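Long-range contacts in NTF2 domain-containing protein (Chaetomium thermophilum, PDB 4X2H), which is of unknown function but has an NTF2-like fold and pairs with a different protein chain, probably acting as one half of an NTF2-type heterodimer: residues E13-Q18 with F149-I154; D45-G50 with S177-A182; I80-V85 with G134-S139; D88-D93 with S128-F133. All coordinates share one frame; numbering follows the deposited sequence.

From the N terminus, helix 3-20 opens contact 1, which closes a long loop when 13-18 meets 149-154 on strand 145-157. Strand 45-48 then opens contact 2, whose partner 177-182 lies beyond the end of contact 1. The two loops therefore cross. Contact 3 (80-85 with 134-139) is nested inside both, and contact 4 (88-93 with 128-133) is nested inside contact 3. Contacts 3 and 4 join the same two strands, 83-96 and 122-135, at one end and along their length. Contact 2 joins strands 45-48 and 173-182 toward the other edge of the sheet. Contact 1 ties the N-terminal helix to strand 145-157, which lies between these pairs.

Contact 1: residues E13-Q18 with F149-I154; sequences EWYYRQ and FNDVFI
Tyr15 and Tyr16 leave helix 3-20 with different first torsions. Tyr15 has CG opposite the backbone N (chi1 -179°), and Tyr16 has CG opposite the carbonyl carbon (chi1 -65°). Both rings reach strand 145-157 this way. Tyr16 OH donates to Asp151 OD2 at 2.6 Å, using the anti lone pair of that oxygen. OD2 sits at the edge of the Tyr16 ring, near its plane. The other oxygen, OD1, is hydrogen-bonded to His178 NE2. Phe149 meets the Tyr16 ring obliquely, with its CE2 3.8 Å from Tyr16 CE1. Phe153 turns its edge to one face of Tyr15 in a T-shaped stack, ring centres 5.2 Å apart and planes at 71°. Tyr15 OH is hydrogen-bonded to Trp59 NE1. In this NTF2-like fold the contact packs the N-terminal helix on the sheet through long aromatic side chains. The buried Asp151 carboxylate has a partner on each oxygen, which probably fixes its rotation and satisfies it within largely aromatic surroundings.

Contact 2: residues D45-G50 with S177-A182; sequences DITING and SHKYRA
Backbone hydrogen bonds join strand 45-48, and Asn49 just after it, to His178 and Tyr180 in parallel. His178 N donates to Asp45 O, Thr47 N to His178 O, Tyr180 N to Thr47 O, and Asn49 N to Tyr180 O at 2.8 Å. Asn49 then turns out of the strand. Its side chain takes over the ladder: Ala182 N donates to Asn49 OD1 at 2.9 Å, in the carbonyl plane and on a lone pair.

Apolar packing lies on the face of Ile46, Ile48, His178 and Tyr180. Ile48 CD1 rests 3.6 Å from Tyr180 CB and also meets His178 CE1. Trp59 of helix 56-66 packs on this face. The pairing sets the short strand 45-48 beside the last strand of the NTF2-like sheet.

Water and charge lie on the opposite face. One water sits among Asp45 OD1, Thr47 OG1, His178 O and Lys179 NZ, accepting from the lysine at 3.2 Å. In the partner protein, a basic side chain salt-bridges Asp45 and a polar one hydrogen-bonds Lys179 NZ.

The guanidinium of Arg181 lies with one face over the Asn49-Gly50 peptide, its CZ 3.5 Å from Asn49 C. A bend at chi2 (-75°) folds it back there. Replacing Arg181 with an alanine would probably uncover this peptide and leave an acidic side chain of the partner protein without its salt bridge to NE.

Contact 3: residues I80-V85 with G134-S139; sequences IGRKPV and GASPRS
Gly134 N is shared by two carbonyls of the facing segment. It donates to Pro84 O at 3.0 Å, from above the carbonyl plane, and weakly to Lys83 O. The carbonyl oxygen of the same glycine faces Arg82. Arg82 NH1 donates to Gly134 O at 2.8 Å, with the acceptor almost in the guanidinium plane. Arg82 reaches it by bending at chi2 (-54°), which also brings its CD to 3.4 Å from Gly134 O. Lys83 N also donates to Ala135 O at 2.9 Å.

These bonds hold together the ends of strands 83-96 and 122-135, where each segment turns a corner, at Pro84 and Gly134. Farther out, Pro137 CD packs against Gly81 O at 3.4 Å, at the start of a type I turn from Ser136 to Ser139. Water extends the polar links. One molecule donates to Ser136 OG at 2.9 Å and weakly to Gly81 O. Another accepts from Ala135 N and lies 2.6 Å from Lys83 O. Ser136 OG is also hydrogen-bonded to Asp142, and Arg82 NE forms a long, weak ion pair with that aspartate.

A leucine in place of Arg82 would probably leave Gly134 O without its side-chain donor and remove the weak ion pair to Asp142. The contact is thus mostly polar: main-chain groups and one arginine, rather than apolar side chains, fasten these strand ends.

Contact 4: residues D88-D93 with S128-F133; sequences DVDCFD and SGSVYF
A classic beta bulge sets Asp90 and Cys91 together against the single residue Ser128. Both backbone N-H groups donate to Ser128 O, Asp90 N at 2.9 Å and Cys91 N at 3.1 Å. Ser128 N returns a bond to Cys91 O. Before the bulge the antiparallel register is regular. Asp88 and Ser130 form a hydrogen-bonded pair, with Asp88 N to Ser130 O at 2.9 Å and nearly straight (177°). Val89 and Gly129 form the non-hydrogen-bonded pair beside it. Gly129 CA comes to 3.2 Å from Asp88 O, and a side chain on Gly129 would run into that oxygen.

The two long strands belong to the curved sheet of the NTF2-like fold, with 83-96 outermost within this chain. Val89 points away from 128-133 and packs on Val12 and Tyr16 of helix 3-20, and on Val127.

Side chains meet on the face of Asp88, Cys91, Ser128 and Ser130. Cys91 SG lies between the backbone N and the carbonyl carbon (chi1 64°), 3.9 Å from Ser128 CB. This cysteine is known to form an interchain disulfide. Asp88 OD2 touches Tyr132 CE2 at 3.4 Å, and a water links it to Tyr132 OH. The same oxygen forms a salt bridge with Arg86.

Contact 1: residues E13-Q18 with F149-I154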
loop_
_atom_site.group_PDB
_atom_site.type_symbol
_atom_site.label_atom_id
_atom_site.label_comp_id
_atom_site.label_asym_id
_atom_site.label_seq_id
_atom_site.Cartn_x
_atom_site.Cartn_y
_atom_site.Cartn_z
ATOM N N GLU B 13 5.707 7.422 -11.331
ATOM C CA GLU B 13 6.089 7.677 -12.711
ATOM C C GLU B 13 7.553 7.303 -12.913
ATOM O O GLU B 13 7.907 6.690 -13.913
ATOM C CB GLU B 13 5.847 9.144 -13.077
ATOM C CG GLU B 13 5.957 9.444 -14.565
ATOM C CD GLU B 13 5.592 10.880 -14.902
ATOM O OE1 GLU B 13 4.801 11.487 -14.148
ATOM O OE2 GLU B 13 6.093 11.401 -15.920
ATOM N N TRP B 14 8.395 7.647 -11.946
ATOM C CA TRP B 14 9.821 7.355 -12.046
ATOM C C TRP B 14 10.103 5.857 -11.978
ATOM O O TRP B 14 10.785 5.305 -12.836
ATOM C CB TRP B 14 10.607 8.062 -10.936
ATOM C CG TRP B 14 12.040 7.617 -10.903
ATOM C CD1 TRP B 14 13.043 8.038 -11.721
ATOM C CD2 TRP B 14 12.623 6.651 -10.018
ATOM N NE1 TRP B 14 14.213 7.392 -11.408
ATOM C CE2 TRP B 14 13.983 6.537 -10.364
ATOM C CE3 TRP B 14 12.125 5.865 -8.974
ATOM C CZ2 TRP B 14 14.851 5.675 -9.704
ATOM C CZ3 TRP B 14 12.991 5.007 -8.315
ATOM C CH2 TRP B 14 14.338 4.917 -8.686
ATOM N N TYR B 15 9.575 5.215 -10.942
ATOM C CA TYR B 15 9.888 3.826 -10.629
ATOM C C TYR B 15 9.546 2.867 -11.777
ATOM O O TYR B 15 10.383 2.081 -12.223
ATOM C CB TYR B 15 9.144 3.418 -9.351
ATOM C CG TYR B 15 9.400 1.999 -8.912
ATOM C CD1 TYR B 15 10.456 1.689 -8.065
ATOM C CD2 TYR B 15 8.583 0.964 -9.343
ATOM C CE1 TYR B 15 10.693 0.385 -7.668
ATOM C CE2 TYR B 15 8.808 -0.335 -8.947
ATOM C CZ TYR B 15 9.866 -0.623 -8.114
ATOM O OH TYR B 15 10.086 -1.924 -7.723
ATOM N N TYR B 16 8.322 2.937 -12.270
ATOM C CA TYR B 16 7.904 2.009 -13.311
ATOM C C TYR B 16 8.465 2.397 -14.680
ATOM O O TYR B 16 8.572 1.555 -15.566
ATOM C CB TYR B 16 6.378 1.907 -13.315
ATOM C CG TYR B 16 5.880 1.292 -12.020
ATOM C CD1 TYR B 16 5.921 -0.081 -11.819
ATOM C CD2 TYR B 16 5.419 2.089 -10.981
ATOM C CE1 TYR B 16 5.491 -0.643 -10.628
ATOM C CE2 TYR B 16 4.995 1.540 -9.792
ATOM C CZ TYR B 16 5.030 0.176 -9.617
ATOM O OH TYR B 16 4.607 -0.361 -8.421
ATOM N N ARG B 17 8.870 3.654 -14.848
ATOM C CA ARG B 17 9.560 4.050 -16.073
ATOM C C ARG B 17 10.942 3.392 -16.127
ATOM O O ARG B 17 11.376 2.942 -17.185
ATOM C CB ARG B 17 9.691 5.573 -16.171
ATOM C CG ARG B 17 10.212 6.071 -17.516
ATOM C CD ARG B 17 10.755 7.493 -17.429
ATOM N NE ARG B 17 9.972 8.331 -16.519
ATOM C CZ ARG B 17 10.482 9.123 -15.575
ATOM N NH1 ARG B 17 11.794 9.213 -15.389
ATOM N NH2 ARG B 17 9.669 9.835 -14.806
ATOM N N GLN B 18 11.633 3.337 -14.990
ATOM C CA GLN B 18 12.949 2.697 -14.941
ATOM C C GLN B 18 12.830 1.225 -15.333
ATOM O O GLN B 18 13.583 0.731 -16.171
ATOM C CB GLN B 18 13.583 2.805 -13.547
ATOM C CG GLN B 18 13.773 4.222 -13.007
ATOM C CD GLN B 18 14.186 5.225 -14.072
ATOM O OE1 GLN B 18 13.399 6.085 -14.478
ATOM N NE2 GLN B 18 15.423 5.119 -14.528
ATOM N N PHE B 149 -0.546 -7.071 -10.828
ATOM C CA PHE B 149 0.420 -6.823 -9.764
ATOM C C PHE B 149 -0.106 -5.812 -8.780
ATOM O O PHE B 149 -0.934 -4.960 -9.107
ATOM C CB PHE B 149 1.783 -6.366 -10.311
ATOM C CG PHE B 149 1.857 -4.908 -10.680
ATOM C CD1 PHE B 149 1.570 -4.493 -11.964
ATOM C CD2 PHE B 149 2.265 -3.956 -9.752
ATOM C CE1 PHE B 149 1.648 -3.159 -12.321
ATOM C CE2 PHE B 149 2.348 -2.620 -10.101
ATOM C CZ PHE B 149 2.042 -2.222 -11.392
ATOM N N ASN B 150 0.378 -5.960 -7.556
ATOM C CA ASN B 150 0.092 -5.054 -6.468
ATOM C C ASN B 150 1.396 -4.793 -5.731
ATOM O O ASN B 150 2.022 -5.720 -5.216
ATOM C CB ASN B 150 -0.976 -5.645 -5.542
ATOM C CG ASN B 150 -1.210 -4.808 -4.306
ATOM O OD1 ASN B 150 -1.223 -5.326 -3.192
ATOM N ND2 ASN B 150 -1.397 -3.509 -4.494
ATOM N N ASP B 151 1.819 -3.531 -5.740
ATOM C CA ASP B 151 3.018 -3.072 -5.048
ATOM C C ASP B 151 2.610 -2.226 -3.854
ATOM O O ASP B 151 1.694 -1.421 -3.962
ATOM C CB ASP B 151 3.902 -2.226 -5.978
ATOM C CG ASP B 151 5.087 -2.986 -6.549
ATOM O OD1 ASP B 151 5.594 -3.924 -5.899
ATOM O OD2 ASP B 151 5.533 -2.615 -7.661
ATOM N N VAL B 152 3.277 -2.404 -2.720
ATOM C CA VAL B 152 3.141 -1.452 -1.629
ATOM C C VAL B 152 4.524 -0.984 -1.197
ATOM O O VAL B 152 5.481 -1.756 -1.182
ATOM C CB VAL B 152 2.361 -2.030 -0.416
ATOM C CG1 VAL B 152 0.901 -2.296 -0.799
ATOM C CG2 VAL B 152 3.040 -3.270 0.146
ATOM N N PHE B 153 4.615 0.304 -0.885
ATOM C CA PHE B 153 5.865 0.934 -0.484
ATOM C C PHE B 153 5.663 1.750 0.768
ATOM O O PHE B 153 4.612 2.367 0.946
ATOM C CB PHE B 153 6.406 1.880 -1.560
ATOM C CG PHE B 153 6.621 1.250 -2.900
ATOM C CD1 PHE B 153 5.614 1.255 -3.847
ATOM C CD2 PHE B 153 7.850 0.703 -3.234
ATOM C CE1 PHE B 153 5.817 0.714 -5.088
ATOM C CE2 PHE B 153 8.057 0.152 -4.476
ATOM C CZ PHE B 153 7.042 0.156 -5.408
ATOM N N ILE B 154 6.678 1.772 1.622
ATOM C CA ILE B 154 6.782 2.823 2.616
ATOM C C ILE B 154 7.875 3.782 2.158
ATOM O O ILE B 154 9.029 3.391 1.967
ATOM C CB ILE B 154 7.075 2.280 4.020
ATOM C CG1 ILE B 154 5.887 1.446 4.499
ATOM C CG2 ILE B 154 7.313 3.433 4.991
ATOM C CD1 ILE B 154 6.141 0.680 5.777
#

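Contact 2: residues D45-G50 with S177-A182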
loop_
_atom_site.group_PDB
_atom_site.type_symbol
_atom_site.label_atom_id
_atom_site.label_comp_id
_atom_site.label_asym_id
_atom_site.label_seq_id
_atom_site.Cartn_x
_atom_site.Cartn_y
_atom_site.Cartn_z
ATOM N N ASP B 45 13.443 -3.047 3.616
ATOM C CA ASP B 45 12.805 -4.344 3.780
ATOM C C ASP B 45 12.037 -4.673 2.506
ATOM O O ASP B 45 11.017 -4.055 2.218
ATOM C CB ASP B 45 11.874 -4.351 4.990
ATOM C CG ASP B 45 11.382 -5.740 5.330
ATOM O OD1 ASP B 45 10.592 -6.300 4.538
ATOM O OD2 ASP B 45 11.785 -6.274 6.386
ATOM N N ILE B 46 12.540 -5.650 1.757
ATOM C CA ILE B 46 12.012 -5.975 0.434
ATOM C C ILE B 46 11.503 -7.413 0.386
ATOM O O ILE B 46 12.240 -8.351 0.689
ATOM C CB ILE B 46 13.080 -5.789 -0.661
ATOM C CG1 ILE B 46 13.657 -4.369 -0.611
ATOM C CG2 ILE B 46 12.493 -6.061 -2.037
ATOM C CD1 ILE B 46 14.876 -4.171 -1.491
ATOM N N THR B 47 10.242 -7.570 -0.001
ATOM C CA THR B 47 9.640 -8.888 -0.195
ATOM C C THR B 47 9.091 -8.952 -1.609
ATOM O O THR B 47 8.268 -8.129 -1.992
ATOM C CB THR B 47 8.513 -9.163 0.820
ATOM O OG1 THR B 47 8.952 -8.797 2.135
ATOM C CG2 THR B 47 8.125 -10.636 0.807
ATOM N N ILE B 48 9.558 -9.928 -2.384
ATOM C CA ILE B 48 9.153 -10.077 -3.778
ATOM C C ILE B 48 8.428 -11.406 -3.949
ATOM O O ILE B 48 9.055 -12.466 -3.916
ATOM C CB ILE B 48 10.365 -10.018 -4.735
ATOM C CG1 ILE B 48 11.166 -8.726 -4.527
ATOM C CG2 ILE B 48 9.914 -10.152 -6.187
ATOM C CD1 ILE B 48 10.378 -7.441 -4.759
ATOM N N ASN B 49 7.110 -11.338 -4.129
ATOM C CA ASN B 49 6.273 -12.529 -4.228
ATOM C C ASN B 49 6.547 -13.472 -3.060
ATOM O O ASN B 49 6.583 -14.688 -3.227
ATOM C CB ASN B 49 6.497 -13.244 -5.563
ATOM C CG ASN B 49 5.591 -12.733 -6.666
ATOM O OD1 ASN B 49 4.647 -11.987 -6.419
ATOM N ND2 ASN B 49 5.860 -13.154 -7.889
ATOM N N GLY B 50 6.761 -12.895 -1.881
ATOM C CA GLY B 50 6.916 -13.673 -0.665
ATOM C C GLY B 50 8.344 -14.073 -0.350
ATOM O O GLY B 50 8.600 -14.701 0.677
ATOM N N SER B 177 10.490 0.398 2.758
ATOM C CA SER B 177 9.898 -0.939 2.670
ATOM C C SER B 177 9.211 -1.097 1.328
ATOM O O SER B 177 8.702 -0.125 0.765
ATOM C CB SER B 177 8.886 -1.191 3.793
ATOM O OG SER B 177 9.506 -1.248 5.062
ATOM N N HIS B 178 9.182 -2.330 0.835
ATOM C CA HIS B 178 8.607 -2.635 -0.459
ATOM C C HIS B 178 8.123 -4.071 -0.456
ATOM O O HIS B 178 8.892 -4.975 -0.143
ATOM C CB HIS B 178 9.639 -2.419 -1.567
ATOM C CG HIS B 178 9.174 -2.832 -2.929
ATOM N ND1 HIS B 178 10.051 -3.131 -3.947
ATOM C CD2 HIS B 178 7.932 -2.989 -3.443
ATOM C CE1 HIS B 178 9.370 -3.456 -5.033
ATOM N NE2 HIS B 178 8.082 -3.381 -4.753
ATOM N N LYS B 179 6.847 -4.268 -0.773
ATOM C CA LYS B 179 6.311 -5.600 -1.018
ATOM C C LYS B 179 5.706 -5.660 -2.405
ATOM O O LYS B 179 4.859 -4.841 -2.766
ATOM C CB LYS B 179 5.251 -5.991 0.007
ATOM C CG LYS B 179 5.694 -5.890 1.443
ATOM C CD LYS B 179 4.547 -6.257 2.366
ATOM C CE LYS B 179 4.964 -6.244 3.821
ATOM N NZ LYS B 179 6.117 -7.151 4.071
ATOM N N TYR B 180 6.141 -6.655 -3.165
ATOM C CA TYR B 180 5.664 -6.877 -4.519
ATOM C C TYR B 180 4.889 -8.176 -4.585
ATOM O O TYR B 180 5.324 -9.190 -4.040
ATOM C CB TYR B 180 6.843 -6.906 -5.486
ATOM C CG TYR B 180 6.506 -7.291 -6.905
ATOM C CD1 TYR B 180 6.469 -8.623 -7.292
ATOM C CD2 TYR B 180 6.260 -6.322 -7.864
ATOM C CE1 TYR B 180 6.184 -8.977 -8.593
ATOM C CE2 TYR B 180 5.974 -6.666 -9.170
ATOM C CZ TYR B 180 5.936 -7.991 -9.529
ATOM O OH TYR B 180 5.653 -8.325 -10.832
ATOM N N ARG B 181 3.738 -8.127 -5.247
ATOM C CA ARG B 181 2.948 -9.316 -5.530
ATOM C C ARG B 181 2.441 -9.270 -6.957
ATOM O O ARG B 181 1.931 -8.249 -7.413
ATOM C CB ARG B 181 1.768 -9.441 -4.566
ATOM C CG ARG B 181 2.128 -10.049 -3.224
ATOM C CD ARG B 181 2.346 -11.559 -3.356
ATOM N NE ARG B 181 2.809 -12.162 -2.112
ATOM C CZ ARG B 181 3.225 -13.419 -2.005
ATOM N NH1 ARG B 181 3.242 -14.209 -3.073
ATOM N NH2 ARG B 181 3.625 -13.888 -0.832
ATOM N N ALA B 182 2.594 -10.387 -7.656
ATOM C CA ALA B 182 2.054 -10.535 -8.991
ATOM C C ALA B 182 1.521 -11.951 -9.133
ATOM O O ALA B 182 2.109 -12.894 -8.603
ATOM C CB ALA B 182 3.111 -10.235 -10.039
HETATM O O HOH W 1 8.829 -6.086 2.696
HETATM O O HOH W 2 5.787 -10.106 -1.377
#

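Contact 3: residues I80-V85 with G134-S139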
loop_
_atom_site.group_PDB
_atom_site.type_symbol
_atom_site.label_atom_id
_atom_site.label_comp_id
_atom_site.label_asym_id
_atom_site.label_seq_id
_atom_site.Cartn_x
_atom_site.Cartn_y
_atom_site.Cartn_z
ATOM N N ILE B 80 9.605 -11.498 -33.283
ATOM C CA ILE B 80 10.118 -10.135 -33.366
ATOM C C ILE B 80 9.004 -9.131 -33.091
ATOM O O ILE B 80 7.837 -9.393 -33.383
ATOM C CB ILE B 80 10.742 -9.844 -34.746
ATOM C CG1 ILE B 80 9.731 -10.136 -35.859
ATOM C CG2 ILE B 80 12.015 -10.659 -34.922
ATOM C CD1 ILE B 80 10.225 -9.815 -37.249
ATOM N N GLY B 81 9.372 -7.993 -32.511
ATOM C CA GLY B 81 8.427 -6.922 -32.248
ATOM C C GLY B 81 7.731 -7.024 -30.902
ATOM O O GLY B 81 6.799 -6.264 -30.631
ATOM N N ARG B 82 8.168 -7.964 -30.066
ATOM C CA ARG B 82 7.582 -8.140 -28.741
ATOM C C ARG B 82 8.517 -7.626 -27.659
ATOM O O ARG B 82 9.727 -7.836 -27.709
ATOM C CB ARG B 82 7.254 -9.609 -28.471
ATOM C CG ARG B 82 6.319 -10.232 -29.488
ATOM C CD ARG B 82 5.037 -9.431 -29.650
ATOM N NE ARG B 82 4.107 -10.105 -30.553
ATOM C CZ ARG B 82 3.161 -10.955 -30.168
ATOM N NH1 ARG B 82 2.991 -11.250 -28.884
ATOM N NH2 ARG B 82 2.375 -11.518 -31.077
ATOM N N LYS B 83 7.930 -6.941 -26.687
ATOM C CA LYS B 83 8.650 -6.489 -25.504
ATOM C C LYS B 83 8.547 -7.581 -24.444
ATOM O O LYS B 83 7.440 -8.028 -24.140
ATOM C CB LYS B 83 8.063 -5.175 -25.000
ATOM C CG LYS B 83 8.812 -4.540 -23.839
ATOM C CD LYS B 83 8.284 -3.136 -23.582
ATOM C CE LYS B 83 8.819 -2.555 -22.282
ATOM N NZ LYS B 83 10.296 -2.652 -22.182
ATOM N N PRO B 84 9.691 -8.026 -23.885
ATOM C CA PRO B 84 9.646 -9.118 -22.906
ATOM C C PRO B 84 8.714 -8.866 -21.722
ATOM O O PRO B 84 7.876 -9.719 -21.435
ATOM C CB PRO B 84 11.100 -9.220 -22.446
ATOM C CG PRO B 84 11.880 -8.814 -23.638
ATOM C CD PRO B 84 11.079 -7.699 -24.258
ATOM N N VAL B 85 8.857 -7.725 -21.053
ATOM C CA VAL B 85 8.053 -7.415 -19.868
ATOM C C VAL B 85 7.637 -5.954 -19.867
ATOM O O VAL B 85 8.456 -5.080 -20.120
ATOM C CB VAL B 85 8.820 -7.706 -18.556
ATOM C CG1 VAL B 85 7.935 -7.437 -17.345
ATOM C CG2 VAL B 85 9.332 -9.139 -18.529
ATOM N N GLY B 134 5.618 -10.584 -23.176
ATOM C CA GLY B 134 5.656 -10.926 -24.590
ATOM C C GLY B 134 4.651 -10.186 -25.455
ATOM O O GLY B 134 4.317 -10.639 -26.552
ATOM N N ALA B 135 4.168 -9.048 -24.970
ATOM C CA ALA B 135 3.227 -8.229 -25.722
ATOM C C ALA B 135 3.955 -7.236 -26.619
ATOM O O ALA B 135 5.096 -6.853 -26.346
ATOM C CB ALA B 135 2.297 -7.486 -24.775
ATOM N N SER B 136 3.290 -6.819 -27.691
ATOM C CA SER B 136 3.777 -5.704 -28.488
ATOM C C SER B 136 3.829 -4.481 -27.571
ATOM O O SER B 136 3.023 -4.378 -26.645
ATOM C CB SER B 136 2.881 -5.453 -29.699
ATOM O OG SER B 136 2.777 -6.620 -30.498
ATOM N N PRO B 137 4.776 -3.558 -27.811
ATOM C CA PRO B 137 5.066 -2.487 -26.843
ATOM C C PRO B 137 3.866 -1.647 -26.387
ATOM O O PRO B 137 3.923 -1.086 -25.293
ATOM C CB PRO B 137 6.064 -1.602 -27.596
ATOM C CG PRO B 137 6.714 -2.501 -28.568
ATOM C CD PRO B 137 5.673 -3.494 -28.981
ATOM N N ARG B 138 2.817 -1.551 -27.199
ATOM C CA ARG B 138 1.648 -0.746 -26.843
ATOM C C ARG B 138 0.355 -1.549 -26.838
ATOM O O ARG B 138 -0.735 -0.976 -26.812
ATOM C CB ARG B 138 1.508 0.432 -27.807
ATOM C CG ARG B 138 2.734 1.313 -27.875
ATOM C CD ARG B 138 2.437 2.583 -28.638
ATOM N NE ARG B 138 3.620 3.110 -29.308
ATOM C CZ ARG B 138 3.595 4.109 -30.183
ATOM N NH1 ARG B 138 4.720 4.523 -30.747
ATOM N NH2 ARG B 138 2.445 4.693 -30.497
ATOM N N SER B 139 0.474 -2.873 -26.854
ATOM C CA SER B 139 -0.694 -3.740 -26.904
ATOM C C SER B 139 -1.044 -4.295 -25.530
ATOM O O SER B 139 -0.160 -4.618 -24.741
ATOM C CB SER B 139 -0.457 -4.894 -27.877
ATOM O OG SER B 139 -1.504 -5.842 -27.787
HETATM O O HOH W 3 4.412 -6.929 -32.814
HETATM O O HOH W 4 5.284 -7.283 -22.843
#

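Contact 4: residues D88-D93 with S128-F133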
loop_
_atom_site.group_PDB
_atom_site.type_symbol
_atom_site.label_atom_id
_atom_site.label_comp_id
_atom_site.label_asym_id
_atom_site.label_seq_id
_atom_site.Cartn_x
_atom_site.Cartn_y
_atom_site.Cartn_z
ATOM N N ASP B 88 2.105 -1.866 -16.543
ATOM C CA ASP B 88 1.120 -0.813 -16.768
ATOM C C ASP B 88 0.439 -0.490 -15.455
ATOM O O ASP B 88 -0.219 -1.351 -14.881
ATOM C CB ASP B 88 0.066 -1.244 -17.793
ATOM C CG ASP B 88 0.577 -1.220 -19.222
ATOM O OD1 ASP B 88 1.782 -0.974 -19.434
ATOM O OD2 ASP B 88 -0.241 -1.460 -20.138
ATOM N N VAL B 89 0.599 0.742 -14.974
ATOM C CA VAL B 89 -0.032 1.156 -13.730
ATOM C C VAL B 89 -1.477 1.568 -13.985
ATOM O O VAL B 89 -1.751 2.380 -14.870
ATOM C CB VAL B 89 0.729 2.326 -13.072
ATOM C CG1 VAL B 89 0.015 2.793 -11.815
ATOM C CG2 VAL B 89 2.150 1.910 -12.753
ATOM N N ASP B 90 -2.391 1.007 -13.199
ATOM C CA ASP B 90 -3.818 1.284 -13.339
ATOM C C ASP B 90 -4.321 2.218 -12.249
ATOM O O ASP B 90 -5.246 2.998 -12.467
ATOM C CB ASP B 90 -4.620 -0.020 -13.306
ATOM C CG ASP B 90 -4.508 -0.811 -14.597
ATOM O OD1 ASP B 90 -4.445 -0.193 -15.680
ATOM O OD2 ASP B 90 -4.491 -2.059 -14.528
ATOM N N CYS B 91 -3.718 2.135 -11.068
ATOM C CA CYS B 91 -4.102 3.016 -9.973
ATOM C C CYS B 91 -3.051 3.039 -8.884
ATOM O O CYS B 91 -2.242 2.121 -8.761
ATOM C CB CYS B 91 -5.447 2.583 -9.378
ATOM S SG CYS B 91 -5.444 0.947 -8.590
ATOM N N PHE B 92 -3.053 4.114 -8.107
ATOM C CA PHE B 92 -2.276 4.149 -6.881
ATOM C C PHE B 92 -2.954 5.040 -5.860
ATOM O O PHE B 92 -3.813 5.859 -6.199
ATOM C CB PHE B 92 -0.841 4.622 -7.142
ATOM C CG PHE B 92 -0.745 6.017 -7.688
ATOM C CD1 PHE B 92 -0.817 6.249 -9.053
ATOM C CD2 PHE B 92 -0.566 7.097 -6.838
ATOM C CE1 PHE B 92 -0.720 7.529 -9.559
ATOM C CE2 PHE B 92 -0.469 8.384 -7.339
ATOM C CZ PHE B 92 -0.544 8.599 -8.701
ATOM N N ASP B 93 -2.566 4.861 -4.605
ATOM C CA ASP B 93 -3.146 5.596 -3.495
ATOM C C ASP B 93 -2.075 5.763 -2.436
ATOM O O ASP B 93 -1.273 4.855 -2.214
ATOM C CB ASP B 93 -4.361 4.859 -2.929
ATOM C CG ASP B 93 -5.000 5.588 -1.765
ATOM O OD1 ASP B 93 -5.883 6.438 -2.009
ATOM O OD2 ASP B 93 -4.630 5.303 -0.607
ATOM N N SER B 128 -1.318 -0.624 -8.157
ATOM C CA SER B 128 -1.831 -1.820 -8.803
ATOM C C SER B 128 -1.897 -1.625 -10.307
ATOM O O SER B 128 -2.029 -0.505 -10.802
ATOM C CB SER B 128 -3.209 -2.184 -8.247
ATOM O OG SER B 128 -3.112 -2.552 -6.879
ATOM N N GLY B 129 -1.786 -2.730 -11.032
ATOM C CA GLY B 129 -1.813 -2.678 -12.477
ATOM C C GLY B 129 -1.596 -4.052 -13.064
ATOM O O GLY B 129 -1.831 -5.059 -12.394
ATOM N N SER B 130 -1.138 -4.089 -14.311
ATOM C CA SER B 130 -0.896 -5.345 -15.001
ATOM C C SER B 130 0.561 -5.468 -15.419
ATOM O O SER B 130 1.244 -4.465 -15.656
ATOM C CB SER B 130 -1.798 -5.465 -16.230
ATOM O OG SER B 130 -3.171 -5.415 -15.871
ATOM N N VAL B 131 1.023 -6.710 -15.489
ATOM C CA VAL B 131 2.322 -7.038 -16.061
ATOM C C VAL B 131 2.078 -7.823 -17.336
ATOM O O VAL B 131 1.445 -8.876 -17.299
ATOM C CB VAL B 131 3.189 -7.894 -15.125
ATOM C CG1 VAL B 131 4.644 -7.856 -15.582
ATOM C CG2 VAL B 131 3.055 -7.450 -13.685
ATOM N N TYR B 132 2.581 -7.320 -18.456
ATOM C CA TYR B 132 2.429 -8.007 -19.735
ATOM C C TYR B 132 3.728 -8.662 -20.163
ATOM O O TYR B 132 4.757 -8.001 -20.277
ATOM C CB TYR B 132 1.960 -7.036 -20.816
ATOM C CG TYR B 132 0.583 -6.483 -20.556
ATOM C CD1 TYR B 132 -0.547 -7.145 -21.010
ATOM C CD2 TYR B 132 0.411 -5.304 -19.851
ATOM C CE1 TYR B 132 -1.812 -6.649 -20.767
ATOM C CE2 TYR B 132 -0.851 -4.798 -19.606
ATOM C CZ TYR B 132 -1.958 -5.475 -20.067
ATOM O OH TYR B 132 -3.215 -4.973 -19.826
ATOM N N PHE B 133 3.668 -9.969 -20.394
ATOM C CA PHE B 133 4.813 -10.719 -20.894
ATOM C C PHE B 133 4.654 -11.025 -22.375
ATOM O O PHE B 133 3.669 -11.638 -22.783
ATOM C CB PHE B 133 4.979 -12.012 -20.105
ATOM C CG PHE B 133 5.294 -11.791 -18.661
ATOM C CD1 PHE B 133 4.285 -11.521 -17.752
ATOM C CD2 PHE B 133 6.601 -11.834 -18.214
ATOM C CE1 PHE B 133 4.581 -11.309 -16.407
ATOM C CE2 PHE B 133 6.897 -11.624 -16.878
ATOM C CZ PHE B 133 5.883 -11.358 -15.981
HETATM O O HOH W 5 -3.053 -2.264 -19.117
HETATM O O HOH W 6 -4.171 -3.089 -16.700
#